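Local coordinates for 3-dehydroquinate dehydratase (PDB 2EGZ), which catalyses the cis-dehydration of 3-dehydroquinate to 3-dehydroshikimate, the third step of the chorismate pathway to aromatic amino acids, through a Schiff-base intermediate, at residues Thr10-Asn15 with Leu46-Ser51. Residues are numbered along the deposited sequence; the frame is centred on the assembly and turned at random.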
loop_
_atom_site.group_PDB
_atom_site.type_symbol
_atom_site.label_atom_id
_atom_site.label_comp_id
_atom_site.label_asym_id
_atom_site.label_seq_id
_atom_site.Cartn_x
_atom_site.Cartn_y
_atom_site.Cartn_z
ATOM N N THR B 10 18.058 -6.735 -20.533
ATOM C CA THR B 10 18.486 -7.843 -21.385
ATOM C C THR B 10 18.413 -7.469 -22.863
ATOM O O THR B 10 17.406 -6.924 -23.321
ATOM C CB THR B 10 17.619 -9.103 -21.153
ATOM O OG1 THR B 10 16.284 -8.858 -21.609
ATOM C CG2 THR B 10 17.585 -9.462 -19.674
ATOM N N ASN B 11 19.478 -7.771 -23.605
ATOM C CA ASN B 11 19.547 -7.459 -25.031
ATOM C C ASN B 11 18.999 -6.050 -25.235
ATOM O O ASN B 11 18.306 -5.767 -26.213
ATOM C CB ASN B 11 18.730 -8.470 -25.833
ATOM N N PHE B 12 19.326 -5.173 -24.296
ATOM C CA PHE B 12 18.850 -3.795 -24.318
ATOM C C PHE B 12 19.063 -3.020 -25.614
ATOM O O PHE B 12 18.103 -2.534 -26.221
ATOM C CB PHE B 12 19.478 -3.006 -23.174
ATOM C CG PHE B 12 18.815 -1.688 -22.932
ATOM C CD1 PHE B 12 17.531 -1.637 -22.401
ATOM C CD2 PHE B 12 19.441 -0.502 -23.288
ATOM C CE1 PHE B 12 16.881 -0.423 -22.225
ATOM C CE2 PHE B 12 18.798 0.721 -23.116
ATOM C CZ PHE B 12 17.516 0.759 -22.586
ATOM N N SER B 13 20.318 -2.892 -26.032
ATOM C CA SER B 13 20.633 -2.149 -27.242
ATOM C C SER B 13 19.807 -2.548 -28.458
ATOM O O SER B 13 19.340 -1.685 -29.201
ATOM C CB SER B 13 22.124 -2.269 -27.555
ATOM O OG SER B 13 22.890 -1.615 -26.558
ATOM N N GLU B 14 19.620 -3.848 -28.663
ATOM C CA GLU B 14 18.841 -4.312 -29.803
ATOM C C GLU B 14 17.342 -4.078 -29.603
ATOM O O GLU B 14 16.628 -3.795 -30.562
ATOM C CB GLU B 14 19.096 -5.798 -30.064
ATOM C CG GLU B 14 18.845 -6.684 -28.861
ATOM C CD GLU B 14 18.229 -8.014 -29.239
ATOM O OE1 GLU B 14 17.107 -8.010 -29.793
ATOM O OE2 GLU B 14 18.859 -9.061 -28.983
ATOM N N ASN B 15 16.868 -4.204 -28.365
ATOM C CA ASN B 15 15.450 -3.989 -28.078
ATOM C C ASN B 15 15.119 -2.515 -28.249
ATOM O O ASN B 15 14.034 -2.161 -28.705
ATOM C CB ASN B 15 15.094 -4.439 -26.657
ATOM C CG ASN B 15 15.049 -5.948 -26.516
ATOM O OD1 ASN B 15 14.661 -6.655 -27.448
ATOM N ND2 ASN B 15 15.428 -6.449 -25.346
ATOM N N LEU B 46 19.749 5.232 -19.715
ATOM C CA LEU B 46 18.909 6.403 -19.985
ATOM C C LEU B 46 19.511 7.205 -21.135
ATOM O O LEU B 46 18.800 7.678 -22.025
ATOM C CB LEU B 46 18.819 7.309 -18.756
ATOM C CG LEU B 46 18.042 6.831 -17.528
ATOM C CD1 LEU B 46 18.228 7.829 -16.397
ATOM C CD2 LEU B 46 16.566 6.688 -17.875
ATOM N N GLU B 47 20.831 7.360 -21.106
ATOM C CA GLU B 47 21.528 8.108 -22.143
ATOM C C GLU B 47 21.450 7.409 -23.495
ATOM O O GLU B 47 21.379 8.068 -24.531
ATOM C CB GLU B 47 22.993 8.317 -21.751
ATOM C CG GLU B 47 23.155 9.048 -20.431
ATOM C CD GLU B 47 24.605 9.296 -20.060
ATOM O OE1 GLU B 47 25.426 8.367 -20.192
ATOM O OE2 GLU B 47 24.920 10.422 -19.623
ATOM N N GLU B 48 21.464 6.078 -23.489
ATOM C CA GLU B 48 21.397 5.334 -24.738
ATOM C C GLU B 48 20.029 5.523 -25.393
ATOM O O GLU B 48 19.912 5.577 -26.616
ATOM C CB GLU B 48 21.657 3.842 -24.494
ATOM C CG GLU B 48 22.169 3.109 -25.727
ATOM C CD GLU B 48 22.276 1.608 -25.532
ATOM O OE1 GLU B 48 22.648 1.170 -24.424
ATOM O OE2 GLU B 48 22.001 0.865 -26.498
ATOM N N VAL B 49 18.986 5.614 -24.577
ATOM C CA VAL B 49 17.645 5.815 -25.111
ATOM C C VAL B 49 17.589 7.185 -25.763
ATOM O O VAL B 49 17.082 7.341 -26.872
ATOM C CB VAL B 49 16.586 5.751 -24.001
ATOM C CG1 VAL B 49 15.214 6.032 -24.579
ATOM C CG2 VAL B 49 16.618 4.380 -23.355
ATOM N N HIS B 50 18.119 8.179 -25.063
ATOM C CA HIS B 50 18.137 9.540 -25.583
ATOM C C HIS B 50 18.974 9.613 -26.854
ATOM O O HIS B 50 18.656 10.370 -27.775
ATOM C CB HIS B 50 18.697 10.492 -24.529
ATOM C CG HIS B 50 17.746 10.777 -23.408
ATOM N ND1 HIS B 50 18.169 11.113 -22.142
ATOM C CD2 HIS B 50 16.392 10.812 -23.376
ATOM C CE1 HIS B 50 17.117 11.344 -21.377
ATOM N NE2 HIS B 50 16.027 11.170 -22.100
ATOM N N SER B 51 20.039 8.818 -26.912
ATOM C CA SER B 51 20.910 8.809 -28.086
ATOM C C SER B 51 20.155 8.357 -29.327
ATOM O O SER B 51 20.541 8.684 -30.453
ATOM C CB SER B 51 22.112 7.888 -27.853
ATOM O OG SER B 51 22.940 8.396 -26.820
#
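Ser13, in the first turn of helix 12-22, and Glu48 of helix 39-51 have the nearest CA atoms across the two segments, 7.9 Å apart, a gap bridged by side chains. Glu48 spans most of it: with CG anti to the backbone N (chi1 -156°) and the chain extended beyond, its carboxylate arrives beside Ser13. There Ser13 OG donates a short hydrogen bond of 2.6 Å to Glu48 OE2, meeting it on the syn side, 17° out of the carboxylate plane. The other oxygen, Glu48 OE1, lies in the plane of the Phe12 ring at its edge, 3.8 Å from CD2, with ring and carboxylate nearly perpendicular (85°). Farther along the same edge Phe12 CZ touches Val49 CG2 at 3.8 Å. Inward, Phe12 packs on Leu7 of strand 2-7 and Val49 on Val27 and Leu29, a predicted 3-dehydroquinate-binding residue, of strand 26-30, joining two neighbouring outer helices of the TIM barrel to its parallel strands. With an alanine at Glu48, Ser13 OG would probably lose this acceptor and the Phe12 ring edge its polar neighbour. The chemistry is thus layered: a polar bond on the more solvent-exposed side, where the carboxylate probably also attracts the electropositive ring edge, over apolar packing.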